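Local structure of Alpha/beta hydrolase (Enterobacter asburiae, 6KMO) at residues 25-29 with 274-278; 59-63 with 311-315; 85-91 with 131-137; 210-214 with 253-257; 263-269 with 290-296. The protein probably hydrolyses carboxylic ester bonds, acting as an esterase or lipase built on the alpha/beta hydrolase fold. The protein carries 2 engineered substitutions. All blocks are in the same frame, centred on the assembly; numbering follows the deposited sequence. Where two conformers were deposited one is given.

Contact 1. Residues 25-29 with 274-278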
# COMPACT_ATOMS: atom_id res chain seq x y z
N THR A 25 7.40 16.91 -4.40
CA THR A 25 8.81 16.62 -4.21
C THR A 25 8.99 15.59 -3.09
O THR A 25 8.38 15.73 -2.04
CB THR A 25 9.52 17.91 -3.80
OG1 THR A 25 9.37 18.89 -4.84
CG2 THR A 25 11.00 17.68 -3.52
N PRO A 26 9.83 14.56 -3.27
CA PRO A 26 10.01 13.57 -2.20
C PRO A 26 10.65 14.20 -0.97
O PRO A 26 11.70 14.84 -1.06
CB PRO A 26 10.94 12.53 -2.82
CG PRO A 26 10.85 12.76 -4.29
CD PRO A 26 10.63 14.22 -4.46
N THR A 27 10.00 14.05 0.18
CA THR A 27 10.53 14.49 1.46
C THR A 27 10.18 13.44 2.51
O THR A 27 9.14 12.78 2.39
CB THR A 27 9.94 15.84 1.89
OG1 THR A 27 8.55 15.70 2.19
CG2 THR A 27 10.09 16.86 0.78
N PRO A 28 11.02 13.25 3.52
CA PRO A 28 10.66 12.33 4.60
C PRO A 28 9.48 12.86 5.38
O PRO A 28 9.26 14.06 5.47
CB PRO A 28 11.92 12.31 5.49
CG PRO A 28 13.03 12.81 4.62
CD PRO A 28 12.37 13.82 3.72
N THR A 29 8.72 11.95 5.98
CA THR A 29 7.75 12.39 6.96
C THR A 29 8.48 13.03 8.15
O THR A 29 9.69 12.89 8.31
CB THR A 29 6.92 11.24 7.51
OG1 THR A 29 7.80 10.34 8.18
CG2 THR A 29 6.15 10.54 6.42
N ALA A 274 10.06 2.06 -0.72
CA ALA A 274 10.14 3.30 0.03
C ALA A 274 10.44 4.44 -0.93
O ALA A 274 11.32 4.33 -1.79
CB ALA A 274 11.25 3.22 1.06
N GLU A 275 9.73 5.57 -0.77
CA GLU A 275 9.91 6.68 -1.70
C GLU A 275 11.34 7.20 -1.70
O GLU A 275 11.86 7.58 -2.75
CB GLU A 275 8.93 7.82 -1.38
CG GLU A 275 9.09 9.05 -2.28
CD GLU A 275 8.21 10.21 -1.87
OE1 GLU A 275 7.85 10.34 -0.68
OE2 GLU A 275 7.88 10.99 -2.79
N LEU A 276 11.99 7.25 -0.54
CA LEU A 276 13.32 7.87 -0.42
C LEU A 276 14.35 6.80 -0.14
O LEU A 276 14.97 6.80 0.93
CB LEU A 276 13.31 8.97 0.66
CG LEU A 276 12.35 10.14 0.34
CD1 LEU A 276 11.07 10.00 1.13
CD2 LEU A 276 13.01 11.49 0.62
N ASP A 277 14.55 5.89 -1.09
CA ASP A 277 15.42 4.72 -0.97
C ASP A 277 16.16 4.57 -2.29
O ASP A 277 15.55 4.59 -3.35
CB ASP A 277 14.54 3.49 -0.68
CG ASP A 277 15.30 2.18 -0.47
OD1 ASP A 277 16.53 2.11 -0.70
OD2 ASP A 277 14.64 1.20 -0.05
N VAL A 278 17.49 4.42 -2.22
CA VAL A 278 18.27 4.16 -3.42
C VAL A 278 17.71 2.97 -4.21
O VAL A 278 17.77 2.96 -5.43
CB VAL A 278 19.77 3.95 -3.12
CG1 VAL A 278 20.40 5.24 -2.60
CG2 VAL A 278 20.01 2.80 -2.15
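Pro26 and Leu276 mark the closest backbone approach, 6.8 Å between their CA atoms, and no hydrogen bond spans that distance, so the contact is made by side chains reaching across it. Glu275 does so as a rod. Its CG stands opposite the backbone N (chi1 178°) and the chain stays extended, carrying the carboxylate across the Pro26 ring at about a right angle. Glu275 CD lies 3.7 Å from Pro26 CB, and Glu275 OE2 comes within 3.4 Å of the same CB. The proline offers this acid an apolar flank: OE2 forms a salt bridge with Arg288 of the second subunit, while OE1 accepts from Gly304 N. Segment 274-278 leaves strand 269-274 of the alpha/beta hydrolase sheet, where this fold commonly places its catalytic acid. Asp277 OD2 is hydrogen-bonded to His307 ND1, consistent with the acid-histidine pair of a triad. Between Glu275 and Asp277 in sequence, Leu276 turns outward to segment 25-29. Leu276 CD2 sits 4.1 Å from Pro26 CB and 3.9 Å from Pro28 CD, meeting the second ring crosswise. Pro28 also touches Gln33 and Leu36 of helix 30-41, whose N-cap is Thr29.

Contact 2. Residues 59-63 with 311-315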
# COMPACT_ATOMS: atom_id res chain seq x y z
N LEU A 59 23.78 -2.12 13.66
CA LEU A 59 22.38 -2.54 13.52
C LEU A 59 21.89 -3.21 14.79
O LEU A 59 20.75 -2.99 15.22
CB LEU A 59 22.21 -3.45 12.31
CG LEU A 59 20.79 -3.90 12.04
CD1 LEU A 59 19.86 -2.74 11.73
CD2 LEU A 59 20.77 -4.93 10.92
N ILE A 60 22.74 -4.02 15.43
CA ILE A 60 22.34 -4.65 16.69
C ILE A 60 21.90 -3.59 17.69
O ILE A 60 20.84 -3.70 18.30
CB ILE A 60 23.48 -5.53 17.23
CG1 ILE A 60 23.69 -6.74 16.31
CG2 ILE A 60 23.18 -5.96 18.67
CD1 ILE A 60 24.97 -7.52 16.59
N GLY A 61 22.70 -2.54 17.86
CA GLY A 61 22.37 -1.51 18.84
C GLY A 61 21.16 -0.67 18.46
O GLY A 61 20.37 -0.28 19.33
N ALA A 62 20.99 -0.38 17.17
CA ALA A 62 19.83 0.36 16.74
C ALA A 62 18.55 -0.38 17.09
O ALA A 62 17.52 0.26 17.39
CB ALA A 62 19.89 0.59 15.23
N GLN A 63 18.58 -1.70 17.07
CA GLN A 63 17.40 -2.52 17.23
C GLN A 63 17.19 -2.99 18.67
O GLN A 63 16.07 -3.38 19.03
CB GLN A 63 17.49 -3.75 16.31
CG GLN A 63 17.54 -3.42 14.83
CD GLN A 63 16.31 -2.70 14.38
OE1 GLN A 63 16.17 -1.49 14.56
NE2 GLN A 63 15.38 -3.45 13.83
N LEU A 311 11.69 -2.19 9.24
CA LEU A 311 12.63 -2.90 10.10
C LEU A 311 13.04 -2.08 11.31
O LEU A 311 13.03 -2.58 12.43
CB LEU A 311 13.91 -3.25 9.32
CG LEU A 311 15.07 -3.80 10.15
CD1 LEU A 311 14.70 -5.15 10.72
CD2 LEU A 311 16.35 -3.89 9.34
N LEU A 312 13.43 -0.83 11.09
CA LEU A 312 14.13 -0.06 12.12
C LEU A 312 13.24 0.17 13.32
O LEU A 312 12.19 0.82 13.23
CB LEU A 312 14.62 1.26 11.52
CG LEU A 312 15.68 1.10 10.44
CD1 LEU A 312 15.91 2.38 9.64
CD2 LEU A 312 17.01 0.59 11.01
N ASN A 313 13.64 -0.35 14.48
CA ASN A 313 12.77 -0.26 15.63
C ASN A 313 12.50 1.17 16.08
O ASN A 313 11.38 1.41 16.56
CB ASN A 313 13.30 -1.16 16.75
CG ASN A 313 13.14 -2.62 16.42
OD1 ASN A 313 12.33 -2.99 15.56
ND2 ASN A 313 13.91 -3.46 17.06
N PRO A 314 13.40 2.14 15.93
CA PRO A 314 13.03 3.53 16.27
C PRO A 314 11.89 4.07 15.43
O PRO A 314 11.29 5.09 15.81
CB PRO A 314 14.33 4.31 16.06
CG PRO A 314 15.40 3.27 16.34
CD PRO A 314 14.85 2.00 15.72
N LEU A 315 11.55 3.43 14.30
CA LEU A 315 10.43 3.85 13.47
C LEU A 315 9.18 2.99 13.65
O LEU A 315 8.21 3.16 12.90
CB LEU A 315 10.85 3.86 11.99
CG LEU A 315 11.91 4.90 11.63
CD1 LEU A 315 12.30 4.72 10.18
CD2 LEU A 315 11.39 6.31 11.87
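Gln63 has its CG set opposite its own carbonyl carbon by chi1 (-63°), and a bend at chi2 (-61°) turns the amide toward segment 311-315; Asn313 has a similar first torsion. The two amides therefore meet as stacked plates, their planes 20° apart, with Gln63 NE2 3.5 Å from Asn313 CG. Each plate is bonded at its rim. Gln63 OE1 receives the backbone N-H of Asn313 in an almost straight bond of 2.8 Å, the donor tilted slightly from the carbonyl plane. At the other end of the same amide, Gln63 NE2 donates to Leu311 O over 2.9 Å, approaching from well above the carbonyl plane of Leu311. In return, Asn313 ND2 reaches Gln63 O at 2.9 Å, in the carbonyl plane and on a lone pair. With its oxygen and its nitrogen both engaged, the Gln63 amide has its rotation fixed. Helix 115-129 reinforces the pattern: Thr117 O takes a second N-H from Gln63 NE2, and Arg120 NH1 donates to Asn313 OD1. Apolar contact on one flank is looser, Leu59 CD1 lying 4.4 Å from both Leu311 CD2 and Leu312 CD2, whereas Pro314 CD packs 3.6 Å from Ala62 O. Gln63 is the final residue of helix 52-63, so Asn313 ND2 satisfies a carbonyl at the helix C-terminus. Side-chain amides bonding to backbone groups thus join the C-terminal end of helix 52-63, which precedes the sheet, to the loop that follows strand 305-306 in this alpha/beta hydrolase.

Contact 3. Residues 85-91 with 131-137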
# COMPACT_ATOMS: atom_id res chain seq x y z
N ILE A 85 21.08 -26.20 9.49
CA ILE A 85 20.51 -24.87 9.26
C ILE A 85 19.63 -24.56 10.47
O ILE A 85 18.68 -25.30 10.75
CB ILE A 85 19.70 -24.81 7.96
CG1 ILE A 85 20.58 -25.16 6.75
CG2 ILE A 85 19.12 -23.41 7.78
CD1 ILE A 85 19.80 -25.26 5.44
N LYS A 86 19.93 -23.46 11.16
CA LYS A 86 19.12 -23.03 12.29
C LYS A 86 17.91 -22.22 11.83
O LYS A 86 18.04 -21.29 11.02
CB LYS A 86 19.93 -22.18 13.26
CG LYS A 86 19.24 -22.00 14.60
CD LYS A 86 19.90 -20.93 15.46
CE LYS A 86 21.37 -21.24 15.76
NZ LYS A 86 21.77 -20.98 17.18
N LEU A 87 16.73 -22.57 12.35
CA LEU A 87 15.48 -21.88 12.09
C LEU A 87 14.96 -21.26 13.38
O LEU A 87 15.11 -21.82 14.47
CB LEU A 87 14.42 -22.84 11.58
CG LEU A 87 14.84 -23.74 10.43
CD1 LEU A 87 13.73 -24.71 10.05
CD2 LEU A 87 15.26 -22.92 9.21
N LYS A 88 14.31 -20.11 13.26
CA LYS A 88 13.52 -19.54 14.34
C LYS A 88 12.09 -19.47 13.85
O LYS A 88 11.84 -18.96 12.75
CB LYS A 88 14.01 -18.15 14.75
CG LYS A 88 15.43 -18.14 15.34
CD LYS A 88 15.47 -18.80 16.71
CE LYS A 88 15.26 -17.79 17.79
NZ LYS A 88 15.63 -18.33 19.14
N ILE A 89 11.15 -19.99 14.63
CA ILE A 89 9.75 -20.11 14.23
C ILE A 89 8.93 -19.18 15.11
O ILE A 89 9.02 -19.24 16.34
CB ILE A 89 9.27 -21.56 14.33
CG1 ILE A 89 10.13 -22.47 13.45
CG2 ILE A 89 7.82 -21.69 13.89
CD1 ILE A 89 11.01 -23.40 14.20
N VAL A 90 8.16 -18.30 14.49
CA VAL A 90 7.38 -17.30 15.21
C VAL A 90 5.92 -17.51 14.86
O VAL A 90 5.56 -17.61 13.68
CB VAL A 90 7.84 -15.87 14.86
CG1 VAL A 90 7.08 -14.85 15.69
CG2 VAL A 90 9.35 -15.71 15.06
N LYS A 91 5.07 -17.61 15.88
CA LYS A 91 3.65 -17.85 15.70
C LYS A 91 2.84 -16.85 16.51
O LYS A 91 3.35 -16.26 17.47
CB LYS A 91 3.30 -19.27 16.16
CG LYS A 91 3.97 -20.35 15.38
CD LYS A 91 3.56 -21.73 15.87
CE LYS A 91 4.36 -22.81 15.16
NZ LYS A 91 3.94 -24.18 15.58
N ALA A 131 -0.09 -16.17 10.20
CA ALA A 131 0.70 -17.28 9.71
C ALA A 131 1.98 -17.40 10.52
O ALA A 131 2.45 -16.44 11.13
CB ALA A 131 1.05 -17.08 8.23
N ALA A 132 2.56 -18.60 10.52
CA ALA A 132 3.86 -18.79 11.15
C ALA A 132 4.98 -18.28 10.25
O ALA A 132 4.94 -18.47 9.03
CB ALA A 132 4.10 -20.28 11.42
N ALA A 133 5.96 -17.64 10.86
CA ALA A 133 7.19 -17.26 10.17
C ALA A 133 8.29 -18.27 10.47
O ALA A 133 8.47 -18.69 11.62
CB ALA A 133 7.67 -15.88 10.62
N VAL A 134 9.05 -18.63 9.45
CA VAL A 134 10.21 -19.50 9.60
C VAL A 134 11.44 -18.70 9.16
O VAL A 134 11.77 -18.64 7.96
CB VAL A 134 10.08 -20.81 8.82
CG1 VAL A 134 11.28 -21.72 9.09
CG2 VAL A 134 8.76 -21.50 9.17
N TYR A 135 12.09 -18.07 10.12
CA TYR A 135 13.34 -17.35 9.88
C TYR A 135 14.45 -18.34 9.62
O TYR A 135 14.59 -19.32 10.35
CB TYR A 135 13.66 -16.48 11.13
CG TYR A 135 15.09 -16.00 11.20
CD1 TYR A 135 15.44 -14.74 10.76
CD2 TYR A 135 16.10 -16.83 11.67
CE1 TYR A 135 16.75 -14.31 10.78
CE2 TYR A 135 17.41 -16.41 11.67
CZ TYR A 135 17.73 -15.15 11.23
OH TYR A 135 19.04 -14.74 11.21
N VAL A 136 15.27 -18.09 8.60
CA VAL A 136 16.41 -18.94 8.24
C VAL A 136 17.71 -18.23 8.62
O VAL A 136 17.99 -17.12 8.15
CB VAL A 136 16.40 -19.26 6.74
CG1 VAL A 136 17.60 -20.14 6.36
CG2 VAL A 136 15.11 -19.94 6.35
N ASP A 137 18.54 -18.88 9.44
CA ASP A 137 19.80 -18.26 9.89
C ASP A 137 20.90 -18.53 8.87
O ASP A 137 21.80 -19.35 9.06
CB ASP A 137 20.18 -18.78 11.28
CG ASP A 137 21.06 -17.81 12.05
OD1 ASP A 137 20.88 -16.56 11.98
OD2 ASP A 137 21.95 -18.30 12.80
O HOH W 1 22.13 -21.87 10.26
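Tyr135 leans against Lys88, its partner in an antiparallel hydrogen-bonded pair. From the root outward, Tyr135 CB lies 3.5 Å from Lys88 O and close to Lys88 CB. The first torsion, chi1 163°, puts the ring on the side opposite its backbone N, and Tyr135 CD2 passes 3.9 Å from Lys88 CB and only slightly farther from CG. At the tip, the Tyr135 hydroxyl turns back to its own segment, donating to Asp137 OD1 over 2.7 Å on the anti lone pair of that oxygen. The bond ties the far end of the ring down, with the carboxylate carbon at the ring edge and in its plane, while Phe115 of helix 115-129 makes an edge-to-face contact with Tyr135. Asp137 in turn sets its CB 3.9 Å from Lys86 CB.

Beneath these groups the backbones form a regular ladder, the strands running at 157° to each other. Lys88 exchanges two bonds with Tyr135, and Val90 two with Ala133; Asp137 N adds a bond to Lys86 O. Beyond it a water bridges Lys86 N and Asp137 O. The opposite sheet face is aliphatic: Leu87 CD1 meets Val134 CG1 at 4.0 Å, Leu87 CD2 meets Val136 CG2 at 4.1 Å, and Met103 of the next strand touches both valines. Strand 83-92 thus lies between 71-80 and 132-136, antiparallel to both. A single reversed strand near the start of an otherwise parallel sheet, followed by the 4-3 exchange of order, is the signature of the alpha/beta hydrolase fold.

Contact 4. Residues 210-214 with 253-257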
# COMPACT_ATOMS: atom_id res chain seq x y z
N VAL A 210 16.42 -5.45 -2.77
CA VAL A 210 17.54 -5.34 -3.71
C VAL A 210 17.24 -6.24 -4.90
O VAL A 210 16.95 -7.42 -4.73
CB VAL A 210 18.85 -5.78 -3.04
CG1 VAL A 210 19.97 -5.87 -4.08
CG2 VAL A 210 19.23 -4.89 -1.87
N THR A 211 17.32 -5.70 -6.13
CA THR A 211 17.07 -6.52 -7.31
C THR A 211 18.18 -6.49 -8.35
O THR A 211 18.11 -7.28 -9.31
CB THR A 211 15.73 -6.20 -7.98
OG1 THR A 211 15.85 -4.92 -8.60
CG2 THR A 211 14.57 -6.23 -6.99
N ASP A 212 19.20 -5.64 -8.22
CA ASP A 212 20.22 -5.56 -9.27
C ASP A 212 21.53 -5.05 -8.69
O ASP A 212 21.55 -4.10 -7.90
CB ASP A 212 19.76 -4.60 -10.37
CG ASP A 212 20.57 -4.69 -11.65
OD1 ASP A 212 21.32 -5.67 -11.83
OD2 ASP A 212 20.43 -3.75 -12.50
N ALA A 213 22.63 -5.66 -9.13
CA ALA A 213 23.97 -5.19 -8.77
C ALA A 213 24.38 -4.06 -9.72
O ALA A 213 25.31 -4.18 -10.52
CB ALA A 213 24.97 -6.33 -8.80
N ASN A 214 23.65 -2.96 -9.63
CA ASN A 214 23.94 -1.74 -10.38
C ASN A 214 23.60 -0.58 -9.46
O ASN A 214 22.80 -0.73 -8.54
CB ASN A 214 23.15 -1.64 -11.68
CG ASN A 214 23.83 -2.36 -12.81
OD1 ASN A 214 25.01 -2.12 -13.11
ND2 ASN A 214 23.10 -3.26 -13.43
N ALA A 253 21.13 -13.56 -8.28
CA ALA A 253 21.72 -12.41 -7.60
C ALA A 253 21.07 -11.11 -8.04
O ALA A 253 20.71 -10.27 -7.20
CB ALA A 253 23.23 -12.34 -7.83
N SER A 254 20.91 -10.92 -9.35
CA SER A 254 20.30 -9.71 -9.92
C SER A 254 19.05 -10.11 -10.69
O SER A 254 19.07 -10.17 -11.93
CB SER A 254 21.27 -8.98 -10.84
OG SER A 254 22.37 -8.47 -10.13
N PRO A 255 17.96 -10.42 -9.98
CA PRO A 255 16.74 -10.89 -10.69
C PRO A 255 16.16 -9.86 -11.65
O PRO A 255 15.43 -10.23 -12.57
CB PRO A 255 15.77 -11.23 -9.55
CG PRO A 255 16.29 -10.40 -8.37
CD PRO A 255 17.79 -10.41 -8.52
N LEU A 256 16.48 -8.57 -11.47
CA LEU A 256 16.04 -7.59 -12.45
C LEU A 256 16.56 -7.89 -13.85
O LEU A 256 15.94 -7.45 -14.83
CB LEU A 256 16.49 -6.19 -12.03
CG LEU A 256 15.93 -5.04 -12.87
CD1 LEU A 256 14.43 -4.94 -12.70
CD2 LEU A 256 16.61 -3.73 -12.47
N ARG A 257 17.66 -8.63 -13.98
CA ARG A 257 18.24 -8.94 -15.28
C ARG A 257 17.58 -10.13 -15.95
O ARG A 257 17.93 -10.46 -17.09
CB ARG A 257 19.74 -9.17 -15.12
CG ARG A 257 20.49 -7.98 -14.56
CD ARG A 257 21.98 -8.18 -14.57
NE ARG A 257 22.65 -7.22 -13.71
CZ ARG A 257 23.97 -7.06 -13.64
NH1 ARG A 257 24.77 -7.75 -14.44
NH2 ARG A 257 24.47 -6.21 -12.75
O HOH W 2 26.80 -4.26 -14.03
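Asp212 and Arg257 form a salt bridge at the centre of this contact. Arg257 NE donates to Asp212 OD1 at 2.8 Å, nearly straight, in the guanidinium plane and on the syn lone pair, with a weak second bond from NH2 to the same oxygen at 3.3 Å. Both bonds go to one oxygen, and the carboxylate and guanidinium planes stand 88° apart. The other oxygen, Asp212 OD2, is held from above the carboxylate plane by Asn214 ND2 at 2.9 Å. Around this pair, Leu256 CD2 packs 3.9 Å from Asp212 CB. Two bonds fix the backbone on which Asp212 sits: Leu256 N to Thr211 O, 3.0 Å, and Ala213 N to Ser254 OG, 3.0 Å. Ala213 is the centre of an inverse gamma turn. A water hydrogen-bonded to Asn214 OD1 is weakly bound by Arg257 NH2.

Farther out, Glu282 OE2 accepts the N-H groups of Thr211 and Asp212. Arg248 O fixes the Ser254 hydroxyl, and Asn249 OD1 receives Arg257 NH1. Arg257 O also bonds to Ser15 of the second subunit. The salt bridge joins the chain leaving strand 203-207 to the chain returning after helices 218-222, 231-241 and 245-248, and so closes the base of the excursion that alpha/beta hydrolases commonly use to build a cap.

Contact 5. Residues 263-269 with 290-296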
# COMPACT_ATOMS: atom_id res chain seq x y z
N LEU A 263 11.10 -15.11 -16.02
CA LEU A 263 10.18 -14.73 -14.94
C LEU A 263 8.82 -15.38 -15.06
O LEU A 263 8.06 -15.39 -14.08
CB LEU A 263 10.04 -13.20 -14.89
CG LEU A 263 11.33 -12.47 -14.53
CD1 LEU A 263 11.15 -10.97 -14.68
CD2 LEU A 263 11.78 -12.85 -13.12
N LYS A 264 8.47 -15.95 -16.21
CA LYS A 264 7.16 -16.58 -16.34
C LYS A 264 6.98 -17.66 -15.28
O LYS A 264 7.88 -18.46 -15.02
CB LYS A 264 7.03 -17.19 -17.74
CG LYS A 264 5.66 -17.76 -18.03
CD LYS A 264 5.60 -18.42 -19.41
CE LYS A 264 4.23 -19.04 -19.68
NZ LYS A 264 3.93 -19.16 -21.13
N GLY A 265 5.81 -17.67 -14.64
CA GLY A 265 5.52 -18.64 -13.61
C GLY A 265 6.00 -18.28 -12.22
O GLY A 265 5.79 -19.06 -11.29
N PHE A 266 6.64 -17.13 -12.05
CA PHE A 266 7.02 -16.66 -10.71
C PHE A 266 5.77 -16.59 -9.84
O PHE A 266 4.68 -16.32 -10.33
CB PHE A 266 7.58 -15.25 -10.90
CG PHE A 266 8.47 -14.70 -9.79
CD1 PHE A 266 9.81 -15.01 -9.71
CD2 PHE A 266 7.96 -13.76 -8.90
CE1 PHE A 266 10.62 -14.44 -8.74
CE2 PHE A 266 8.77 -13.17 -7.93
CZ PHE A 266 10.09 -13.52 -7.85
N PRO A 267 5.90 -16.84 -8.53
CA PRO A 267 4.71 -16.78 -7.67
C PRO A 267 4.07 -15.40 -7.63
O PRO A 267 4.73 -14.38 -7.86
CB PRO A 267 5.24 -17.18 -6.28
CG PRO A 267 6.51 -17.96 -6.57
CD PRO A 267 7.09 -17.33 -7.81
N GLU A 268 2.79 -15.37 -7.28
CA GLU A 268 2.12 -14.11 -7.03
C GLU A 268 2.91 -13.32 -6.00
O GLU A 268 3.41 -13.89 -5.02
CB GLU A 268 0.69 -14.35 -6.54
CG GLU A 268 -0.15 -15.12 -7.55
CD GLU A 268 -1.64 -14.89 -7.44
OE1 GLU A 268 -2.09 -13.87 -6.89
OE2 GLU A 268 -2.39 -15.77 -7.93
N THR A 269 3.00 -12.01 -6.19
CA THR A 269 3.98 -11.20 -5.47
C THR A 269 3.41 -9.85 -5.07
O THR A 269 2.66 -9.22 -5.82
CB THR A 269 5.22 -10.99 -6.36
OG1 THR A 269 5.88 -12.25 -6.57
CG2 THR A 269 6.22 -10.05 -5.76
N LEU A 290 7.79 -8.43 -13.80
CA LEU A 290 6.96 -9.56 -13.40
C LEU A 290 5.61 -9.47 -14.09
O LEU A 290 5.11 -10.45 -14.65
CB LEU A 290 6.80 -9.58 -11.88
CG LEU A 290 8.01 -9.99 -11.05
CD1 LEU A 290 7.65 -9.90 -9.58
CD2 LEU A 290 8.46 -11.40 -11.37
N ASP A 291 5.01 -8.28 -14.09
CA ASP A 291 3.69 -8.15 -14.70
C ASP A 291 3.74 -8.43 -16.19
O ASP A 291 2.83 -9.05 -16.75
CB ASP A 291 3.14 -6.75 -14.43
CG ASP A 291 1.77 -6.55 -15.02
OD1 ASP A 291 0.78 -7.03 -14.44
OD2 ASP A 291 1.69 -5.88 -16.08
N ALA A 292 4.83 -8.02 -16.85
CA ALA A 292 4.96 -8.28 -18.28
C ALA A 292 5.10 -9.77 -18.56
O ALA A 292 4.80 -10.22 -19.67
CB ALA A 292 6.16 -7.52 -18.84
N ALA A 293 5.55 -10.54 -17.58
CA ALA A 293 5.65 -11.98 -17.68
C ALA A 293 4.40 -12.70 -17.22
O ALA A 293 4.43 -13.92 -17.05
CB ALA A 293 6.87 -12.47 -16.90
N GLY A 294 3.29 -11.99 -17.02
CA GLY A 294 2.04 -12.60 -16.64
C GLY A 294 1.92 -12.96 -15.18
O GLY A 294 0.98 -13.65 -14.81
N VAL A 295 2.85 -12.51 -14.35
CA VAL A 295 2.83 -12.80 -12.91
C VAL A 295 1.84 -11.85 -12.24
O VAL A 295 1.95 -10.64 -12.44
CB VAL A 295 4.22 -12.60 -12.34
CG1 VAL A 295 4.24 -12.84 -10.83
CG2 VAL A 295 5.23 -13.51 -13.04
N PRO A 296 0.90 -12.34 -11.43
CA PRO A 296 0.08 -11.43 -10.62
C PRO A 296 0.97 -10.72 -9.60
O PRO A 296 1.60 -11.35 -8.75
CB PRO A 296 -0.94 -12.35 -9.95
CG PRO A 296 -0.95 -13.60 -10.84
CD PRO A 296 0.48 -13.75 -11.24
O HOH W 3 3.58 -15.96 -15.31
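Leu290 presses a methyl group onto the Phe266 ring, making the dense centre of this contact. Leu290 CD2 lies 3.8 Å from the centroid of the Phe266 ring, 26° off the normal and displaced toward the rim near CD2 of Phe266, a CH-pi contact over the face. The same methyl, Leu290 CD2, is 4.0 Å from Leu263 CD2, so it fills the angle between aromatic and aliphatic neighbours. Val295 comes in at the ring edge: its CG1 lies near the ring plane, while Val295 CG2 packs 3.6 Å from Phe266 CB. The ring is brought here by a first torsion of -160°, which sets CG opposite the backbone N, and helix 181-195 touches it through Ala187, Ala190 and Leu191.

Toward solvent the packing thins. Lys264 leads its chain away, and a water fills in for direct bonding, taking the N-H of Gly265 and donating to Ala293 O at 2.8 Å. Nearby, Ala293 CB still touches Leu263 CB at 3.8 Å. At the other margin, where Pro296 also packs on Pro319 of the second subunit, Glu268 crosses the ring of Pro296 at a slant, its CG and carboxylate end resting on CB and CG of the proline, with Glu268 CD 3.6 Å from Pro296 CB. Next to Glu268, Thr269 N donates to Pro296 O over 3.0 Å.

Both segments turn tightly here. A type II turn from Leu263 to Phe266, with Gly265 at positive phi, leads toward strand 269-274, and a Schellman motif with Gly294 as C-prime releases helix 280-292 toward strand 297-302. These adjacent parallel strands and the helix between them form a beta-alpha-beta crossover.

In the fold
Contacts 1 and 4 each reach the probable active site: contact 1 carries Asp277, paired with His307, and in contact 4 the backbone of Val210 bonds with that of Ser180, the presumed nucleophile of a GxSxG-type elbow. Their centres are about 21 Å apart. Leu311 of contact 2 lies near the same elbow without touching it; the centres of contacts 1 and 2 are about 19 Å apart. Contact 3 is remote, about 31 Å from contact 1 between centres and across the chain's centre, at the antiparallel margin of the sheet. Contacts 4 and 5 are neighbours, about 5 Å between nearest atoms. Across the dimer, contacts 1 and 5 meet: Thr29 packs on Asp291 of the second subunit.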